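Side-chain contacts in beta-ketoacyl synthase (Burkholderia phymatum, PDB 4EWG), which probably catalyses chain-lengthening condensation onto acyl carrier protein, giving the 3-oxoacyl-ACP of fatty acid synthesis: residues G75-Y80 / Y109-G114; T146-V151 / G159-T164; P201-F206 / Y210-R215; R283-A288 / R322-R327; E290-D295 / S405-R410. All blocks are in the same frame, centred on the assembly; numbering follows the deposited sequence.

Contact 1. Residues G75-Y80 / Y109-G114; sequences GRVSMY and YGSSSG
Ser-111 is where the chain leaving strand 105-110 first meets Val-77, in the opening turn of helix 76-92. Its CB faces CG2 of the valine at 4.0 Å, carbon against carbon, while its hydroxyl turns elsewhere: OG lies between backbone N and carbonyl carbon (chi1 58°) and gives a 2.8 Å hydrogen bond to Ser-113 O, approaching well above that carbonyl plane. A serine suits the place because it offers carbon to the helix and closes its own turn. Ser-112 points its hydroxyl to Glu-196, and its carbonyl takes a bond from Tyr-139 of the second subunit. Further on, Ser-113 O comes within 4.2 Å of Val-77 CG1, and the carbonyl carbon of Gly-114 lies near the same methyl. The branched valine thus serves both ends of the turn, one methyl for each. Gly-75 holds the N-cap position just before the helix, and Glu-197 takes the backbone N-H of Val-77. Such a link, between a buried helix start and the loop following a parallel strand of the N-terminal half, belongs to the layered alpha-beta thiolase fold.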
# COMPACT_ATOMS: atom_id res chain seq x y z
N GLY A 75 -8.65 -6.61 -13.81
CA GLY A 75 -10.10 -6.48 -13.66
C GLY A 75 -10.43 -5.03 -13.92
O GLY A 75 -9.54 -4.28 -14.33
N ARG A 76 -11.66 -4.62 -13.64
CA ARG A 76 -12.11 -3.29 -14.04
C ARG A 76 -11.29 -2.17 -13.41
O ARG A 76 -10.91 -1.21 -14.09
CB ARG A 76 -13.60 -3.06 -13.71
CG ARG A 76 -14.56 -3.66 -14.71
CD ARG A 76 -16.03 -3.43 -14.37
NE ARG A 76 -16.55 -2.09 -14.80
CZ ARG A 76 -16.83 -1.73 -16.07
NH1 ARG A 76 -16.59 -2.57 -17.10
NH2 ARG A 76 -17.31 -0.50 -16.33
N VAL A 77 -11.04 -2.28 -12.12
CA VAL A 77 -10.37 -1.19 -11.39
C VAL A 77 -8.99 -0.92 -11.99
O VAL A 77 -8.57 0.22 -12.10
CB VAL A 77 -10.29 -1.48 -9.87
CG1 VAL A 77 -9.42 -2.70 -9.59
CG2 VAL A 77 -9.77 -0.26 -9.10
N SER A 78 -8.29 -1.98 -12.35
CA SER A 78 -6.99 -1.86 -12.96
C SER A 78 -7.14 -1.33 -14.39
O SER A 78 -6.35 -0.52 -14.82
CB SER A 78 -6.23 -3.19 -12.95
OG SER A 78 -5.72 -3.44 -11.64
N MET A 79 -8.20 -1.74 -15.10
CA MET A 79 -8.49 -1.13 -16.42
C MET A 79 -8.78 0.36 -16.33
O MET A 79 -8.27 1.14 -17.14
CB MET A 79 -9.62 -1.85 -17.12
CG MET A 79 -9.27 -3.25 -17.53
SD MET A 79 -10.42 -3.96 -18.70
CE MET A 79 -11.93 -4.08 -17.73
N TYR A 80 -9.54 0.77 -15.32
CA TYR A 80 -9.77 2.22 -15.10
C TYR A 80 -8.43 2.93 -14.85
O TYR A 80 -8.15 3.97 -15.42
CB TYR A 80 -10.65 2.47 -13.90
CG TYR A 80 -12.07 1.89 -13.93
CD1 TYR A 80 -12.64 1.33 -15.07
CD2 TYR A 80 -12.84 1.93 -12.78
CE1 TYR A 80 -13.94 0.84 -15.06
CE2 TYR A 80 -14.14 1.44 -12.76
CZ TYR A 80 -14.68 0.90 -13.90
OH TYR A 80 -16.00 0.42 -13.83
N TYR A 109 0.05 4.21 -6.55
CA TYR A 109 -1.36 3.96 -6.84
C TYR A 109 -1.98 3.03 -5.82
O TYR A 109 -1.29 2.18 -5.25
CB TYR A 109 -1.50 3.29 -8.23
CG TYR A 109 -2.47 3.93 -9.15
CD1 TYR A 109 -3.85 3.62 -9.11
CD2 TYR A 109 -2.04 4.88 -10.08
CE1 TYR A 109 -4.76 4.24 -9.97
CE2 TYR A 109 -2.95 5.49 -10.96
CZ TYR A 109 -4.29 5.17 -10.90
OH TYR A 109 -5.16 5.81 -11.74
N GLY A 110 -3.29 3.15 -5.66
CA GLY A 110 -4.01 2.18 -4.87
C GLY A 110 -5.51 2.21 -5.03
O GLY A 110 -6.05 3.03 -5.79
N SER A 111 -6.17 1.31 -4.31
CA SER A 111 -7.62 1.19 -4.34
C SER A 111 -8.06 0.55 -3.05
O SER A 111 -7.25 -0.00 -2.32
CB SER A 111 -8.06 0.32 -5.54
OG SER A 111 -7.48 -0.96 -5.49
N SER A 112 -9.35 0.65 -2.74
CA SER A 112 -9.90 0.07 -1.50
C SER A 112 -9.90 -1.45 -1.60
O SER A 112 -9.86 -2.15 -0.58
CB SER A 112 -11.36 0.54 -1.24
OG SER A 112 -11.47 1.95 -1.35
N SER A 113 -9.96 -1.94 -2.83
CA SER A 113 -10.15 -3.34 -3.08
C SER A 113 -9.67 -3.74 -4.48
O SER A 113 -9.54 -2.91 -5.38
CB SER A 113 -11.66 -3.62 -2.92
OG SER A 113 -12.01 -4.88 -3.39
N GLY A 114 -9.41 -5.04 -4.66
CA GLY A 114 -9.16 -5.63 -5.93
C GLY A 114 -10.44 -5.84 -6.70
O GLY A 114 -11.46 -5.19 -6.42

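Contact 2. Residues T146-V151 / G159-T164; sequences TTAVNV and GRIVPT
Ile-161 is turned at chi1 -68°, which sets CG1 beside its backbone N and CG2 opposite that N, and chi2 of 171° then carries CD1 straight out. The two ends of this fork reach two successive residues of helix 146-154: CG2 meets CB of Ala-148 at 3.8 Å, and CD1 lies 4.4 Å from CG2 of Val-149. The helix belongs to the beta-alpha-beta crossover of the thiolase fold that leads from strand 105-110 to its parallel neighbour, strand 161-163. Ala-148 points toward the strand, and its small methyl lets the two backbones approach to 6.2 Å between the CA atoms of Ala-148 and Pro-163. Val-149 sits to one side of that line, so its branched chain only brushes the isoleucine and turns also to Met-143 and to Met-273 of the second subunit. No hydrogen bond joins helix and strand, and the join rests on methyl packing that a beta-branched isoleucine, rigid near its backbone, fills well. Ile-161 O accepts bonds from Tyr-177 and Gln-173 of the second subunit, and Arg-160, just before the strand, forms a salt bridge with Glu-180 of that subunit, which places this strand, outermost of the sheet within its chain, at the dimer interface. On the remote side of the helix, Asn-150 OD1 is held by Ser-73 OG, while Asn-150 ND2 makes a weak bond, 3.0 Å long and bent to 121°, with Thr-146 O one turn back.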
# COMPACT_ATOMS: atom_id res chain seq x y z
N THR A 146 -2.94 -4.25 -7.17
CA THR A 146 -3.32 -4.55 -8.54
C THR A 146 -3.26 -3.31 -9.45
O THR A 146 -2.73 -3.38 -10.58
CB THR A 146 -4.70 -5.24 -8.65
OG1 THR A 146 -4.89 -5.73 -9.98
CG2 THR A 146 -5.85 -4.32 -8.23
N THR A 147 -3.79 -2.19 -8.97
CA THR A 147 -3.78 -0.99 -9.77
C THR A 147 -2.30 -0.58 -10.06
O THR A 147 -1.94 -0.39 -11.21
CB THR A 147 -4.55 0.16 -9.12
OG1 THR A 147 -4.03 0.41 -7.82
CG2 THR A 147 -6.03 -0.15 -9.05
N ALA A 148 -1.47 -0.50 -9.02
CA ALA A 148 -0.11 0.04 -9.15
C ALA A 148 0.74 -0.82 -10.08
O ALA A 148 1.48 -0.29 -10.93
CB ALA A 148 0.60 0.14 -7.78
N VAL A 149 0.67 -2.13 -9.88
CA VAL A 149 1.43 -3.05 -10.68
C VAL A 149 0.92 -3.05 -12.15
O VAL A 149 1.72 -3.01 -13.07
CB VAL A 149 1.39 -4.46 -10.08
CG1 VAL A 149 1.95 -5.49 -11.07
CG2 VAL A 149 2.19 -4.49 -8.78
N ASN A 150 -0.39 -3.03 -12.37
CA ASN A 150 -0.92 -3.05 -13.74
C ASN A 150 -0.56 -1.80 -14.54
O ASN A 150 -0.19 -1.89 -15.68
CB ASN A 150 -2.44 -3.28 -13.75
CG ASN A 150 -2.79 -4.73 -13.75
OD1 ASN A 150 -2.26 -5.48 -14.57
ND2 ASN A 150 -3.65 -5.16 -12.81
N VAL A 151 -0.62 -0.65 -13.89
CA VAL A 151 -0.20 0.58 -14.50
C VAL A 151 1.29 0.53 -14.83
O VAL A 151 1.70 0.83 -15.96
CB VAL A 151 -0.46 1.78 -13.57
CG1 VAL A 151 0.23 3.01 -14.11
CG2 VAL A 151 -1.95 1.98 -13.35
N GLY A 159 10.78 2.05 -12.49
CA GLY A 159 10.97 2.83 -11.29
C GLY A 159 10.33 2.18 -10.08
O GLY A 159 9.83 1.04 -10.13
N ARG A 160 10.32 2.89 -8.97
CA ARG A 160 9.80 2.32 -7.73
C ARG A 160 8.29 2.32 -7.77
O ARG A 160 7.67 3.21 -8.38
CB ARG A 160 10.33 2.98 -6.48
CG ARG A 160 10.52 4.47 -6.53
CD ARG A 160 10.81 5.06 -5.14
NE ARG A 160 12.09 4.63 -4.61
CZ ARG A 160 12.56 4.97 -3.39
NH1 ARG A 160 11.84 5.73 -2.57
NH2 ARG A 160 13.75 4.56 -2.99
N ILE A 161 7.70 1.27 -7.18
CA ILE A 161 6.26 1.15 -7.01
C ILE A 161 5.96 1.47 -5.52
O ILE A 161 6.52 0.85 -4.59
CB ILE A 161 5.71 -0.24 -7.46
CG1 ILE A 161 5.84 -0.40 -8.99
CG2 ILE A 161 4.25 -0.39 -7.08
CD1 ILE A 161 5.54 -1.81 -9.53
N VAL A 162 5.15 2.51 -5.33
CA VAL A 162 4.70 2.92 -4.05
C VAL A 162 3.21 2.56 -3.95
O VAL A 162 2.34 3.26 -4.43
CB VAL A 162 4.87 4.43 -3.85
CG1 VAL A 162 4.47 4.79 -2.43
CG2 VAL A 162 6.30 4.86 -4.19
N PRO A 163 2.91 1.46 -3.29
CA PRO A 163 1.52 1.02 -3.23
C PRO A 163 0.85 1.88 -2.21
O PRO A 163 1.38 2.00 -1.11
CB PRO A 163 1.65 -0.47 -2.81
CG PRO A 163 2.91 -0.53 -2.05
CD PRO A 163 3.82 0.59 -2.52
N THR A 164 -0.19 2.61 -2.58
CA THR A 164 -0.92 3.44 -1.61
C THR A 164 -2.37 3.00 -1.53
O THR A 164 -3.28 3.78 -1.70
CB THR A 164 -0.83 4.90 -2.03
OG1 THR A 164 -1.37 5.06 -3.35
CG2 THR A 164 0.64 5.35 -2.02

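Contact 3. Residues P201-F206 / Y210-R215; sequences PAVAVF and YATSTR. With IMD (imidazole), chain C.
Phe-206 and Ala-211 are joined by a backbone bond, Ala-211 N to Phe-206 O at 3.0 Å and nearly straight (165°), the six-to-one bond of the Schellman motif that ends helix 200-207. Tyr-210 takes the positive phi, 55°, that such a stop requires, and its side chain points away from the helix. Behind the bond the chain packs apolar carbon on the last turn. Thr-212 CG2 rests 3.9 Å from Phe-206 CB and 4.1 Å from Val-203 CG1, the threonine and valine side chains meeting at about a right angle; Ala-211 CB lies 4.4 Å from Phe-206 CB. A threonine fits here because its methyl can join this apolar patch while its hydroxyl is kept for polar partners. Farther out, Val-203 is backed by Trp-43 and Thr-51, and the Phe-206 ring, directed away from the loop, reaches Leu-341. Backbone bonds of Ala-211 and Ser-213 with Leu-233 fix the course of the loop. The hydroxyl of Thr-212, set between backbone N and carbonyl carbon (chi1 48°), bonds to Asp-207 OD1, in the last residue of the helix. An imidazole, probably from the crystallisation liquor, lies obliquely by the Tyr-210 ring, and its N3 gives a 2.7 Å hydrogen bond to Thr-212 OG1.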
# COMPACT_ATOMS: atom_id res chain seq x y z
N PRO A 201 -20.26 -5.35 -2.70
CA PRO A 201 -19.40 -5.36 -1.53
C PRO A 201 -18.79 -4.01 -1.22
O PRO A 201 -18.68 -3.66 -0.05
CB PRO A 201 -18.30 -6.36 -1.91
CG PRO A 201 -18.99 -7.29 -2.83
CD PRO A 201 -19.93 -6.44 -3.63
N ALA A 202 -18.37 -3.27 -2.23
CA ALA A 202 -17.82 -1.94 -2.00
C ALA A 202 -18.88 -1.08 -1.29
O ALA A 202 -18.56 -0.33 -0.39
CB ALA A 202 -17.37 -1.29 -3.31
N VAL A 203 -20.15 -1.20 -1.68
CA VAL A 203 -21.20 -0.43 -1.03
C VAL A 203 -21.51 -0.97 0.39
O VAL A 203 -21.70 -0.19 1.30
CB VAL A 203 -22.48 -0.34 -1.85
CG1 VAL A 203 -23.50 0.50 -1.11
CG2 VAL A 203 -22.17 0.33 -3.18
N ALA A 204 -21.50 -2.29 0.55
CA ALA A 204 -21.71 -2.91 1.88
C ALA A 204 -20.76 -2.36 2.97
O ALA A 204 -21.14 -2.26 4.14
CB ALA A 204 -21.56 -4.42 1.79
N VAL A 205 -19.53 -2.05 2.58
CA VAL A 205 -18.52 -1.45 3.50
C VAL A 205 -19.15 -0.28 4.29
O VAL A 205 -19.08 -0.20 5.51
CB VAL A 205 -17.29 -0.93 2.72
CG1 VAL A 205 -16.38 -0.09 3.59
CG2 VAL A 205 -16.52 -2.08 2.10
N PHE A 206 -19.78 0.62 3.57
CA PHE A 206 -20.42 1.77 4.16
C PHE A 206 -21.89 1.52 4.57
O PHE A 206 -22.36 2.10 5.56
CB PHE A 206 -20.32 2.93 3.19
CG PHE A 206 -18.92 3.26 2.84
CD1 PHE A 206 -18.13 4.03 3.71
CD2 PHE A 206 -18.32 2.75 1.68
CE1 PHE A 206 -16.81 4.32 3.39
CE2 PHE A 206 -16.97 3.03 1.36
CZ PHE A 206 -16.22 3.83 2.23
N TYR A 210 -24.25 2.03 8.31
CA TYR A 210 -25.35 3.01 8.16
C TYR A 210 -24.86 4.38 7.68
O TYR A 210 -25.41 5.39 8.08
CB TYR A 210 -26.14 3.17 9.46
CG TYR A 210 -26.64 1.87 9.98
CD1 TYR A 210 -25.80 1.06 10.75
CD2 TYR A 210 -27.94 1.40 9.68
CE1 TYR A 210 -26.22 -0.16 11.21
CE2 TYR A 210 -28.39 0.18 10.16
CZ TYR A 210 -27.50 -0.61 10.93
OH TYR A 210 -27.85 -1.84 11.40
N ALA A 211 -23.83 4.41 6.85
CA ALA A 211 -23.25 5.68 6.36
C ALA A 211 -23.77 6.00 4.98
O ALA A 211 -23.57 7.13 4.48
CB ALA A 211 -21.73 5.59 6.34
N THR A 212 -24.48 5.05 4.36
CA THR A 212 -25.03 5.28 3.03
C THR A 212 -26.38 6.00 3.09
O THR A 212 -27.20 5.72 3.95
CB THR A 212 -25.25 3.96 2.29
OG1 THR A 212 -25.94 3.05 3.15
CG2 THR A 212 -23.95 3.35 1.85
N SER A 213 -26.61 6.91 2.15
CA SER A 213 -27.94 7.47 1.90
C SER A 213 -28.92 6.38 1.45
O SER A 213 -28.54 5.51 0.64
CB SER A 213 -27.86 8.52 0.81
OG SER A 213 -29.15 9.05 0.50
N THR A 214 -30.16 6.44 1.95
CA THR A 214 -31.18 5.50 1.59
C THR A 214 -32.39 6.20 0.93
O THR A 214 -33.49 5.64 0.90
CB THR A 214 -31.65 4.71 2.81
OG1 THR A 214 -32.09 5.63 3.77
CG2 THR A 214 -30.52 3.87 3.42
N ARG A 215 -32.20 7.39 0.38
CA ARG A 215 -33.27 8.03 -0.36
C ARG A 215 -33.39 7.39 -1.73
O ARG A 215 -33.07 7.99 -2.74
CB ARG A 215 -33.04 9.53 -0.44
CG ARG A 215 -33.34 10.17 0.90
CD ARG A 215 -32.98 11.64 0.91
NE ARG A 215 -33.95 12.45 0.16
CZ ARG A 215 -33.95 13.78 0.11
NH1 ARG A 215 -33.03 14.48 0.76
NH2 ARG A 215 -34.88 14.42 -0.59
N1 IMD C . -29.01 3.61 6.75
C2 IMD C . -27.95 3.97 5.96
N3 IMD C . -27.40 2.85 5.46
C4 IMD C . -28.11 1.77 5.92
C5 IMD C . -29.14 2.26 6.73

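Contact 4. Residues R283-A288 / R322-R327; sequences RAMQLA and RTFGER
Met-285 reaches across to Thr-323 from its very first carbon: CB lies 3.9 Å from Thr-323 OG1 and 4.2 Å from Thr-323 CG2. Beyond it CG is set beside the backbone N (chi1 -56°) and the chain stays extended, which carries the sulfur across the threonine side chain. SD comes to 3.6 Å from Thr-323 OG1 and then to 4.1 Å from CE2 of Phe-324, a Met-aromatic contact in which the sulfur stands obliquely to the ring, 64° from its normal. In the thiolase fold this joins helix 278-291 to the end of helix 310-324, two helices on one layer of the C-terminal half; Met-285 also touches Asn-395 and Phe-397 of strand 391-398, and an unbranched, flexible methionine can fit among such varied neighbours. Phe-324 in turn is covered by Thr-323 CG2, 3.7 Å above the centre of one ring face. The threonine hydroxyl bonds to Ala-319 O, one turn earlier in its helix, and shares a water, 2.7 Å from OG1, with Gln-286 NE2, a polar bridge between the two helices. Gln-286 is steadied from its other end, where Arg-283 NH1 donates to Gln-286 OE1 over 2.7 Å. Just past the ring, Gly-325 has a positive phi of 86°, and at its backbone angles a CB would be jammed against the preceding carbonyl O; there the helix stops.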
# COMPACT_ATOMS: atom_id res chain seq x y z
N ARG A 283 -4.84 19.10 12.13
CA ARG A 283 -3.36 18.97 12.21
C ARG A 283 -2.77 18.53 10.87
O ARG A 283 -1.70 18.99 10.46
CB ARG A 283 -2.99 18.02 13.35
CG ARG A 283 -1.50 17.82 13.61
CD ARG A 283 -0.79 19.08 14.06
NE ARG A 283 0.67 18.93 14.02
CZ ARG A 283 1.55 19.88 13.69
NH1 ARG A 283 1.15 21.11 13.32
NH2 ARG A 283 2.85 19.60 13.69
N ALA A 284 -3.49 17.67 10.15
CA ALA A 284 -3.07 17.27 8.82
C ALA A 284 -2.97 18.49 7.86
O ALA A 284 -2.00 18.62 7.10
CB ALA A 284 -4.02 16.21 8.27
N MET A 285 -3.97 19.38 7.91
CA MET A 285 -3.95 20.61 7.14
C MET A 285 -2.74 21.49 7.51
O MET A 285 -2.04 22.00 6.61
CB MET A 285 -5.26 21.39 7.36
CG MET A 285 -6.53 20.60 7.05
SD MET A 285 -8.02 21.57 7.29
CE MET A 285 -9.28 20.30 7.36
N GLN A 286 -2.49 21.65 8.82
CA GLN A 286 -1.31 22.39 9.36
C GLN A 286 -0.01 21.80 8.86
O GLN A 286 0.90 22.52 8.49
CB GLN A 286 -1.23 22.25 10.92
CG GLN A 286 -1.98 23.21 11.82
CD GLN A 286 -2.07 22.66 13.29
OE1 GLN A 286 -1.03 22.48 13.99
NE2 GLN A 286 -3.33 22.34 13.75
N LEU A 287 0.11 20.49 8.94
CA LEU A 287 1.30 19.80 8.41
C LEU A 287 1.55 20.18 6.95
O LEU A 287 2.71 20.41 6.55
CB LEU A 287 1.17 18.27 8.58
CG LEU A 287 1.46 17.74 10.00
CD1 LEU A 287 1.08 16.28 10.14
CD2 LEU A 287 2.93 17.92 10.36
N ALA A 288 0.48 20.28 6.15
CA ALA A 288 0.64 20.64 4.73
C ALA A 288 1.12 22.09 4.63
O ALA A 288 2.04 22.41 3.86
CB ALA A 288 -0.66 20.46 3.98
N ARG A 322 -11.35 25.56 12.16
CA ARG A 322 -10.24 25.67 13.12
C ARG A 322 -8.96 26.12 12.41
O ARG A 322 -8.23 26.91 12.95
CB ARG A 322 -10.01 24.31 13.80
N THR A 323 -8.70 25.61 11.22
CA THR A 323 -7.46 25.98 10.49
C THR A 323 -7.56 27.34 9.80
O THR A 323 -6.60 28.12 9.79
CB THR A 323 -7.11 24.93 9.44
OG1 THR A 323 -7.06 23.63 10.04
CG2 THR A 323 -5.74 25.27 8.76
N PHE A 324 -8.71 27.65 9.21
CA PHE A 324 -8.80 28.80 8.34
C PHE A 324 -9.73 29.93 8.80
O PHE A 324 -9.60 31.02 8.32
CB PHE A 324 -9.23 28.35 6.98
CG PHE A 324 -8.26 27.46 6.32
CD1 PHE A 324 -7.04 27.95 5.90
CD2 PHE A 324 -8.56 26.10 6.12
CE1 PHE A 324 -6.12 27.13 5.29
CE2 PHE A 324 -7.65 25.27 5.48
CZ PHE A 324 -6.43 25.78 5.07
N GLY A 325 -10.64 29.66 9.74
CA GLY A 325 -11.69 30.64 10.11
C GLY A 325 -12.90 30.51 9.21
O GLY A 325 -12.91 29.68 8.27
N GLU A 326 -13.91 31.32 9.47
CA GLU A 326 -15.19 31.20 8.73
C GLU A 326 -15.13 31.61 7.27
O GLU A 326 -16.04 31.32 6.53
CB GLU A 326 -16.31 32.03 9.40
N ARG A 327 -14.07 32.30 6.87
CA ARG A 327 -14.04 32.92 5.54
C ARG A 327 -13.76 31.95 4.41
O ARG A 327 -13.88 32.32 3.24
CB ARG A 327 -13.02 34.10 5.51
CG ARG A 327 -11.54 33.75 5.80
CD ARG A 327 -10.70 33.59 4.53
NE ARG A 327 -9.43 32.91 4.77
CZ ARG A 327 -8.72 32.25 3.85
NH1 ARG A 327 -9.14 32.18 2.59
NH2 ARG A 327 -7.58 31.66 4.19
O HOH W 1 -5.22 23.74 12.08

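Contact 5. Residues E290-D295 / S405-R410; sequences EDAKLD and SLIFRR
Ile-407 overlaps Ala-292 and Leu-294, where the chain leaves helix 278-291, using a different branch for each. Its CD1 reaches CB of Ala-292 at 4.1 Å, and its CG2 meets CD1 of Leu-294 at 4.2 Å; leucine and isoleucine run past one another in opposite directions. With chi1 at -60°, CG1 leans beside the backbone N and CG2 lies anti to that N, which spreads the two methyl ends enough to span both partners. The helix is ended between them: Lys-293, at a positive phi of 51°, closes a Schellman motif and turns the chain, so that Ala-292 and Leu-294 both point to the strand while the residue between them does not. Alanine is small enough to let the helix end settle close to strand 402-409, with 7.4 Å between the CA atoms of Ala-292 and Ile-407, whereas the longer leucine reaches the strand from the chain beyond the turn. This strand runs between strands 259-268 and 391-398, and Ile-407 also touches Val-262 and Met-393 on these two neighbours. Its flanking residue Phe-408 reaches helix 344-358 instead. At the edge of the join, Asp-291 OD2 accepts the N-H of Phe-264, and OD1 pairs with Lys-186 of the second subunit. With only methyl groups meeting across it and no hydrogen bond, the contact probably depends on close fit and on partial removal of methyl surface from water rather than on directional bonding.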
# COMPACT_ATOMS: atom_id res chain seq x y z
N GLU A 290 2.69 23.84 6.89
CA GLU A 290 4.08 23.87 7.35
C GLU A 290 5.05 23.34 6.27
O GLU A 290 6.10 23.90 6.06
CB GLU A 290 4.24 23.08 8.66
CG GLU A 290 3.58 23.73 9.88
CD GLU A 290 3.61 22.86 11.13
OE1 GLU A 290 4.04 21.69 11.05
OE2 GLU A 290 3.23 23.36 12.22
N ASP A 291 4.66 22.28 5.56
CA ASP A 291 5.47 21.72 4.49
C ASP A 291 5.61 22.75 3.37
O ASP A 291 6.68 22.86 2.76
CB ASP A 291 4.82 20.42 3.98
CG ASP A 291 5.68 19.69 2.97
OD1 ASP A 291 6.91 19.70 3.09
OD2 ASP A 291 5.13 19.10 2.05
N ALA A 292 4.55 23.51 3.11
CA ALA A 292 4.58 24.54 2.05
C ALA A 292 5.19 25.88 2.54
O ALA A 292 5.32 26.83 1.75
CB ALA A 292 3.19 24.77 1.50
N LYS A 293 5.53 25.96 3.84
CA LYS A 293 5.98 27.20 4.47
C LYS A 293 4.99 28.37 4.18
O LYS A 293 5.38 29.47 3.84
CB LYS A 293 7.45 27.51 4.10
N LEU A 294 3.69 28.07 4.33
CA LEU A 294 2.60 29.03 4.09
C LEU A 294 1.78 29.21 5.33
O LEU A 294 1.64 28.29 6.14
CB LEU A 294 1.66 28.52 3.01
CG LEU A 294 2.17 28.46 1.58
CD1 LEU A 294 1.21 27.73 0.65
CD2 LEU A 294 2.43 29.91 1.14
N ASP A 295 1.22 30.41 5.49
CA ASP A 295 0.21 30.66 6.50
C ASP A 295 -1.14 30.28 5.94
O ASP A 295 -1.37 30.29 4.70
CB ASP A 295 0.21 32.13 6.94
CG ASP A 295 1.47 32.50 7.72
OD1 ASP A 295 1.74 31.85 8.76
OD2 ASP A 295 2.16 33.45 7.32
N SER A 405 -3.79 16.08 3.32
CA SER A 405 -4.02 17.45 2.88
C SER A 405 -2.97 17.78 1.81
O SER A 405 -1.77 17.62 2.04
CB SER A 405 -3.87 18.40 4.06
OG SER A 405 -4.11 19.72 3.70
N LEU A 406 -3.42 18.22 0.65
CA LEU A 406 -2.53 18.56 -0.46
C LEU A 406 -2.67 20.01 -0.76
O LEU A 406 -3.80 20.51 -0.87
CB LEU A 406 -2.92 17.76 -1.70
CG LEU A 406 -2.55 16.29 -1.65
CD1 LEU A 406 -3.38 15.50 -2.69
CD2 LEU A 406 -1.04 16.11 -1.84
N ILE A 407 -1.54 20.69 -0.95
CA ILE A 407 -1.54 22.07 -1.40
C ILE A 407 -0.90 22.21 -2.81
O ILE A 407 0.27 21.83 -3.04
CB ILE A 407 -0.80 23.00 -0.41
CG1 ILE A 407 -1.48 22.95 0.97
CG2 ILE A 407 -0.80 24.44 -0.94
CD1 ILE A 407 -0.76 23.69 2.09
N PHE A 408 -1.68 22.82 -3.73
CA PHE A 408 -1.24 23.09 -5.08
C PHE A 408 -1.04 24.61 -5.29
O PHE A 408 -1.87 25.44 -4.88
CB PHE A 408 -2.27 22.56 -6.09
CG PHE A 408 -2.55 21.11 -5.94
CD1 PHE A 408 -1.56 20.18 -6.17
CD2 PHE A 408 -3.80 20.67 -5.55
CE1 PHE A 408 -1.80 18.83 -6.01
CE2 PHE A 408 -4.06 19.31 -5.40
CZ PHE A 408 -3.05 18.39 -5.63
N ARG A 409 0.05 24.95 -5.95
CA ARG A 409 0.34 26.34 -6.25
C ARG A 409 -0.08 26.66 -7.68
O ARG A 409 0.15 25.87 -8.61
CB ARG A 409 1.83 26.64 -6.05
CG ARG A 409 2.21 27.97 -6.64
CD ARG A 409 3.60 28.45 -6.32
NE ARG A 409 3.57 29.89 -6.49
CZ ARG A 409 4.53 30.70 -6.10
NH1 ARG A 409 5.65 30.23 -5.55
NH2 ARG A 409 4.38 32.00 -6.27
N ARG A 410 -0.70 27.82 -7.86
CA ARG A 410 -1.09 28.30 -9.19
C ARG A 410 0.13 28.43 -10.05
O ARG A 410 1.18 28.81 -9.57
CB ARG A 410 -1.80 29.67 -9.07
CG ARG A 410 -2.46 30.18 -10.35
CD ARG A 410 -3.75 29.45 -10.67
NE ARG A 410 -4.47 30.06 -11.79
CZ ARG A 410 -5.37 31.05 -11.71
NH1 ARG A 410 -5.72 31.60 -10.54
NH2 ARG A 410 -5.94 31.51 -12.81

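Contacts 1 to 3 follow one another along the chain in the N-terminal half, while contacts 4 and 5 interleave in the C-terminal half. Contacts 1 and 2, with centres 11 Å apart, touch and use the neighbouring strands 105-110 and 161-163. Contacts 4 and 5, also 11 Å between centres, share helix 278-291, where the Arg-283 to Glu-290 salt bridge links them. Contact 5 reaches the same mixed sheet as contacts 1 and 2, about 29 and 26 Å from them between centres. Contact 3 joins helix 200-207 to the loop after it, its centre about 19 Å from that of contact 1. Contacts 2 and 5 thus each set a helix or its end against a strand, one in each half of this thiolase-like subunit.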